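Local atomic coordinates of putative glucose-6-phosphate 1-epimerase (Salmonella typhimurium, PDB entry 2HTA), a protein that probably interconverts the alpha and beta anomers of glucose 6-phosphate and related hexose 6-phosphates, as a monomeric mutarotase. Residues Phe112-Leu116 / Thr142-Trp146; Ser176-Phe182 / Leu300-Ile304. One frame throughout, in Å; residues are numbered along the deposited sequence.

Interaction 1 of 2, residues Phe112-Leu116 / Thr142-Trp146; sequences FARNL and TRKYW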
loop_
_atom_site.group_PDB
_atom_site.type_symbol
_atom_site.label_atom_id
_atom_site.label_comp_id
_atom_site.label_asym_id
_atom_site.label_seq_id
_atom_site.Cartn_x
_atom_site.Cartn_y
_atom_site.Cartn_z
ATOM N N PHE A 112 -5.944 11.282 -5.353
ATOM C CA PHE A 112 -6.077 12.194 -4.199
ATOM C C PHE A 112 -6.628 11.507 -2.923
ATOM O O PHE A 112 -6.647 12.104 -1.850
ATOM C CB PHE A 112 -6.913 13.420 -4.584
ATOM C CG PHE A 112 -8.272 13.080 -5.091
ATOM C CD1 PHE A 112 -8.537 13.155 -6.454
ATOM C CD2 PHE A 112 -9.286 12.654 -4.229
ATOM C CE1 PHE A 112 -9.798 12.866 -6.939
ATOM C CE2 PHE A 112 -10.571 12.361 -4.717
ATOM C CZ PHE A 112 -10.811 12.441 -6.103
ATOM N N ALA A 113 -7.076 10.259 -3.046
ATOM C CA ALA A 113 -7.637 9.568 -1.846
ATOM C C ALA A 113 -6.631 9.400 -0.701
ATOM O O ALA A 113 -7.008 9.438 0.467
ATOM C CB ALA A 113 -8.207 8.231 -2.277
ATOM N N ARG A 114 -5.341 9.296 -1.030
ATOM C CA ARG A 114 -4.283 9.072 -0.011
ATOM C C ARG A 114 -3.993 10.336 0.776
ATOM O O ARG A 114 -3.230 10.334 1.768
ATOM C CB ARG A 114 -3.031 8.510 -0.671
ATOM C CG ARG A 114 -2.369 9.453 -1.728
ATOM C CD ARG A 114 -1.219 8.711 -2.321
ATOM N NE ARG A 114 -0.461 9.508 -3.273
ATOM C CZ ARG A 114 0.838 9.404 -3.468
ATOM N NH1 ARG A 114 1.571 8.556 -2.740
ATOM N NH2 ARG A 114 1.435 10.191 -4.390
ATOM N N ASN A 115 -4.546 11.458 0.292
ATOM C CA ASN A 115 -4.294 12.774 0.912
ATOM C C ASN A 115 -5.417 13.261 1.819
ATOM O O ASN A 115 -5.225 14.235 2.591
ATOM C CB ASN A 115 -4.086 13.854 -0.180
ATOM C CG ASN A 115 -2.991 13.498 -1.173
ATOM O OD1 ASN A 115 -3.245 12.866 -2.221
ATOM N ND2 ASN A 115 -1.761 13.845 -0.839
ATOM N N LEU A 116 -6.548 12.588 1.812
ATOM C CA LEU A 116 -7.748 13.070 2.525
ATOM C C LEU A 116 -8.087 12.198 3.737
ATOM O O LEU A 116 -7.753 11.013 3.739
ATOM C CB LEU A 116 -8.945 13.066 1.561
ATOM C CG LEU A 116 -8.786 13.947 0.321
ATOM C CD1 LEU A 116 -9.984 13.642 -0.613
ATOM C CD2 LEU A 116 -8.777 15.438 0.767
ATOM N N THR A 142 -13.695 18.048 -3.097
ATOM C CA THR A 142 -13.206 17.117 -4.098
ATOM C C THR A 142 -13.817 17.367 -5.444
ATOM O O THR A 142 -13.139 17.215 -6.476
ATOM C CB THR A 142 -13.427 15.612 -3.681
ATOM O OG1 THR A 142 -14.813 15.313 -3.702
ATOM C CG2 THR A 142 -12.847 15.338 -2.246
ATOM N N ARG A 143 -15.109 17.691 -5.461
ATOM C CA ARG A 143 -15.769 18.008 -6.715
ATOM C C ARG A 143 -15.178 19.216 -7.447
ATOM O O ARG A 143 -15.410 19.399 -8.612
ATOM C CB ARG A 143 -17.258 18.245 -6.513
ATOM C CG ARG A 143 -18.011 16.969 -6.124
ATOM C CD ARG A 143 -19.508 17.228 -6.195
ATOM N NE ARG A 143 -19.962 18.298 -5.299
ATOM C CZ ARG A 143 -20.367 18.086 -4.048
ATOM N NH1 ARG A 143 -20.838 19.093 -3.332
ATOM N NH2 ARG A 143 -20.311 16.856 -3.514
ATOM N N LYS A 144 -14.419 20.025 -6.742
ATOM C CA LYS A 144 -13.793 21.176 -7.343
ATOM C C LYS A 144 -12.781 20.737 -8.380
ATOM O O LYS A 144 -12.731 21.310 -9.475
ATOM C CB LYS A 144 -13.131 22.022 -6.264
ATOM C CG LYS A 144 -12.964 23.444 -6.713
ATOM C CD LYS A 144 -12.237 24.272 -5.652
ATOM C CE LYS A 144 -11.620 25.528 -6.264
ATOM N NZ LYS A 144 -11.180 26.434 -5.141
ATOM N N TYR A 145 -12.021 19.683 -8.072
ATOM C CA TYR A 145 -11.004 19.178 -8.998
ATOM C C TYR A 145 -11.344 17.845 -9.646
ATOM O O TYR A 145 -10.649 17.456 -10.580
ATOM C CB TYR A 145 -9.609 19.130 -8.345
ATOM C CG TYR A 145 -9.570 18.476 -6.991
ATOM C CD1 TYR A 145 -9.563 17.072 -6.870
ATOM C CD2 TYR A 145 -9.510 19.236 -5.823
ATOM C CE1 TYR A 145 -9.536 16.465 -5.635
ATOM C CE2 TYR A 145 -9.455 18.622 -4.570
ATOM C CZ TYR A 145 -9.480 17.216 -4.491
ATOM O OH TYR A 145 -9.469 16.594 -3.244
ATOM N N TRP A 146 -12.412 17.166 -9.209
ATOM C CA TRP A 146 -12.825 15.881 -9.829
ATOM C C TRP A 146 -14.348 15.770 -9.684
ATOM O O TRP A 146 -14.883 15.261 -8.679
ATOM C CB TRP A 146 -12.054 14.704 -9.201
ATOM C CG TRP A 146 -12.047 13.399 -9.996
ATOM C CD1 TRP A 146 -11.370 13.134 -11.148
ATOM C CD2 TRP A 146 -12.737 12.183 -9.646
ATOM N NE1 TRP A 146 -11.658 11.839 -11.571
ATOM C CE2 TRP A 146 -12.469 11.240 -10.655
ATOM C CE3 TRP A 146 -13.579 11.817 -8.588
ATOM C CZ2 TRP A 146 -13.001 9.944 -10.632
ATOM C CZ3 TRP A 146 -14.110 10.514 -8.568
ATOM C CH2 TRP A 146 -13.802 9.601 -9.583
#

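Interaction 2 of 2, residues Ser176-Phe182 / Leu300-Ile304; sequences SALHSYF and LAQTI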
loop_
_atom_site.group_PDB
_atom_site.type_symbol
_atom_site.label_atom_id
_atom_site.label_comp_id
_atom_site.label_asym_id
_atom_site.label_seq_id
_atom_site.Cartn_x
_atom_site.Cartn_y
_atom_site.Cartn_z
ATOM N N SER A 176 -6.204 2.597 -10.505
ATOM C CA SER A 176 -5.948 2.572 -9.066
ATOM C C SER A 176 -4.842 1.562 -8.753
ATOM O O SER A 176 -4.460 0.760 -9.635
ATOM C CB SER A 176 -7.194 2.214 -8.276
ATOM O OG SER A 176 -7.777 1.004 -8.753
ATOM N N ALA A 177 -4.371 1.589 -7.503
ATOM C CA ALA A 177 -3.360 0.644 -7.010
ATOM C C ALA A 177 -3.397 0.529 -5.478
ATOM O O ALA A 177 -3.805 1.499 -4.770
ATOM C CB ALA A 177 -1.934 1.122 -7.407
ATOM N N LEU A 178 -2.968 -0.638 -4.958
ATOM C CA LEU A 178 -2.606 -0.711 -3.550
ATOM C C LEU A 178 -1.072 -0.807 -3.603
ATOM O O LEU A 178 -0.513 -1.788 -4.092
ATOM C CB LEU A 178 -3.274 -1.951 -2.894
ATOM C CG LEU A 178 -4.778 -2.028 -3.071
ATOM C CD1 LEU A 178 -5.376 -3.344 -2.466
ATOM C CD2 LEU A 178 -5.439 -0.786 -2.366
ATOM N N HIS A 179 -0.410 0.284 -3.216
ATOM C CA HIS A 179 1.001 0.529 -3.549
ATOM C C HIS A 179 1.906 -0.023 -2.428
ATOM O O HIS A 179 2.743 0.697 -1.894
ATOM C CB HIS A 179 1.194 2.053 -3.645
ATOM C CG HIS A 179 2.475 2.506 -4.269
ATOM N ND1 HIS A 179 3.705 2.164 -3.769
ATOM C CD2 HIS A 179 2.719 3.389 -5.287
ATOM C CE1 HIS A 179 4.662 2.751 -4.474
ATOM N NE2 HIS A 179 4.088 3.528 -5.374
ATOM N N SER A 180 1.750 -1.295 -2.068
ATOM C CA SER A 180 2.427 -1.806 -0.858
ATOM C C SER A 180 3.960 -1.808 -0.843
ATOM O O SER A 180 4.587 -2.221 -1.818
ATOM C CB SER A 180 1.948 -3.252 -0.617
ATOM O OG SER A 180 0.563 -3.278 -0.823
ATOM N N TYR A 181 4.530 -1.361 0.287
ATOM C CA TYR A 181 5.972 -1.377 0.591
ATOM C C TYR A 181 6.250 -2.524 1.589
ATOM O O TYR A 181 5.816 -2.448 2.725
ATOM C CB TYR A 181 6.364 -0.112 1.344
ATOM C CG TYR A 181 6.359 1.132 0.478
ATOM C CD1 TYR A 181 5.140 1.733 0.067
ATOM C CD2 TYR A 181 7.534 1.737 0.129
ATOM C CE1 TYR A 181 5.102 2.939 -0.690
ATOM C CE2 TYR A 181 7.523 2.957 -0.678
ATOM C CZ TYR A 181 6.319 3.511 -1.071
ATOM O OH TYR A 181 6.305 4.681 -1.835
ATOM N N PHE A 182 7.040 -3.482 1.164
ATOM C CA PHE A 182 7.357 -4.664 1.942
ATOM C C PHE A 182 8.766 -4.528 2.460
ATOM O O PHE A 182 9.688 -4.190 1.727
ATOM C CB PHE A 182 7.183 -5.905 1.068
ATOM C CG PHE A 182 5.767 -6.131 0.684
ATOM C CD1 PHE A 182 5.311 -5.824 -0.604
ATOM C CD2 PHE A 182 4.845 -6.546 1.644
ATOM C CE1 PHE A 182 3.960 -5.968 -0.932
ATOM C CE2 PHE A 182 3.481 -6.732 1.322
ATOM C CZ PHE A 182 3.040 -6.432 0.028
ATOM N N LEU A 300 -10.726 -3.703 -5.911
ATOM C CA LEU A 300 -9.337 -4.110 -6.086
ATOM C C LEU A 300 -8.894 -4.654 -4.696
ATOM O O LEU A 300 -9.241 -4.055 -3.651
ATOM C CB LEU A 300 -8.502 -2.883 -6.402
ATOM C CG LEU A 300 -7.064 -3.033 -6.913
ATOM C CD1 LEU A 300 -7.017 -3.814 -8.274
ATOM C CD2 LEU A 300 -6.400 -1.649 -7.002
ATOM N N ALA A 301 -8.201 -5.796 -4.684
ATOM C CA ALA A 301 -7.827 -6.421 -3.390
ATOM C C ALA A 301 -6.462 -7.015 -3.438
ATOM O O ALA A 301 -6.015 -7.525 -4.469
ATOM C CB ALA A 301 -8.863 -7.489 -2.945
ATOM N N GLN A 302 -5.825 -6.985 -2.269
ATOM C CA GLN A 302 -4.524 -7.601 -2.064
ATOM C C GLN A 302 -4.540 -8.369 -0.703
ATOM O O GLN A 302 -5.074 -7.844 0.274
ATOM C CB GLN A 302 -3.472 -6.492 -2.036
ATOM C CG GLN A 302 -2.033 -7.053 -1.864
ATOM C CD GLN A 302 -0.990 -5.996 -1.796
ATOM O OE1 GLN A 302 -0.433 -5.752 -0.732
ATOM N NE2 GLN A 302 -0.713 -5.333 -2.947
ATOM N N THR A 303 -4.009 -9.594 -0.683
ATOM C CA THR A 303 -3.813 -10.380 0.516
ATOM C C THR A 303 -2.320 -10.662 0.633
ATOM O O THR A 303 -1.633 -10.890 -0.361
ATOM C CB THR A 303 -4.686 -11.661 0.479
ATOM O OG1 THR A 303 -6.052 -11.230 0.540
ATOM C CG2 THR A 303 -4.412 -12.558 1.708
ATOM N N ILE A 304 -1.823 -10.516 1.857
ATOM C CA ILE A 304 -0.433 -10.721 2.176
ATOM C C ILE A 304 -0.296 -11.860 3.198
ATOM O O ILE A 304 -1.011 -11.899 4.236
ATOM C CB ILE A 304 0.189 -9.428 2.788
ATOM C CG1 ILE A 304 -0.177 -8.190 1.948
ATOM C CG2 ILE A 304 1.733 -9.637 2.939
ATOM C CD1 ILE A 304 0.077 -6.817 2.689
#

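Interaction 1 of 2, residues Phe112-Leu116 / Thr142-Trp146
The ring of Phe-112 is overlapped on one face by the edge of the Tyr-145 ring. CE1 of Tyr-145 does the touching and comes to 3.6 Å from CD1 of Phe-112. It lies toward the rim of the Phe-112 ring, not over its middle. The ring centroids are 5.1 Å apart and the planes stand at 73°, so this is a T-shaped pair.

The same phenylalanine turns its own edge to Trp-146. This is an offset edge-to-face pair with the five-membered ring of the indole, with planes at 62°. CE1 of Phe-112 reaches CB of Trp-146 at 3.7 Å, and CZ of Phe-112 lies 3.8 Å from CE3 of Trp-146. The indole is carried there with CG anti to the backbone N (chi1 -162°).

Beside the rings, two methyl groups meet. CD1 of Leu-116 is 3.7 Å from CG2 of Thr-142. The hydroxyl of Thr-142 is used elsewhere, in a hydrogen bond with N of Ser-139. The OH of Tyr-145 also comes near the leucine, 4.0 Å from CD1 of Leu-116.

Within 142-146, O of Thr-142 accepts from N of both Tyr-145 and Trp-146, which probably holds the backbone that carries the two rings. Further rings extend the group, since Trp-146 also meets Trp-96, His-148 and Phe-172.

Phe-112, Tyr-145 and Trp-146 form an aromatic cluster. It joins the loop carrying Arg-114, a substrate-binding residue by similarity, to the short helix 140-145.

Interaction 2 of 2, residues Ser176-Phe182 / Leu300-Ile304
OG of Ser-180 donates a hydrogen bond to OE1 of Gln-302 at 2.7 Å. The C=O...donor angle is 109°, and the donor OG lies tilted 21° off the carbonyl plane. Gln-302 reaches across because its side chain is extended, with CG anti to the backbone N. Its NE2 bonds to OG1 of Thr-283 on strand 278-286, the neighbour of strand 172-183. The buried amide is thus held through both its oxygen and its nitrogen, which should limit rotation about its last torsion.

Van der Waals contacts lie on both sides of this bond. CD2 of Leu-300 packs 3.8 Å from CA of Ala-177 and 3.5 Å from OG of Ser-176. Leu-178 and Gln-302 run past each other in opposite directions. CD1 of Leu-178 rests 3.7 Å from CB of Gln-302, against the aliphatic root of the glutamine.

The Phe-182 ring is met at its edge. CD1 of Ile-304 comes from the opposite strand to 3.7 Å from CE2 of Phe-182. OE1 of Gln-302 also sits near the ring plane, 3.6 Å from CZ of Phe-182. Val-246 and Ile-244 of strand 242-249 add to the packing around this ring.

The backbones face each other without pairing. Strands 176-178 and 300-304 run nearly parallel, at 15°, with their axes 7.6 Å apart. His-179, an inferred active-site residue, is the centre of an inverse gamma turn, and its CB points away from strand 300-304. This is face-to-face packing of two sheets, as in the beta-sandwich of galactose mutarotases, with the probable catalytic His-179 borne on one of the two packed segments.

In the fold
After an N-terminal antiparallel sheet of strands between residues 27 and 67, the chain enters interaction 1 in the loop between strands 94-95 and 119-125. It then makes the hairpin strands 119-125 and 130-137 and returns on helix 140-145, where the contact closes. Strands 151-158 and 162-169 follow before residues 176-182 open interaction 2. That contact closes far later, near the C terminus, on strand 298-308. The two are in series, neither nested nor crossed, and do not touch. Interaction 1 ties a loop to the helix between strands 130-137 and 151-158. Interaction 2 joins the sheet containing those strands and 298-308 to the sheet containing 172-183 and 278-286, which carries His-179 and Glu-282.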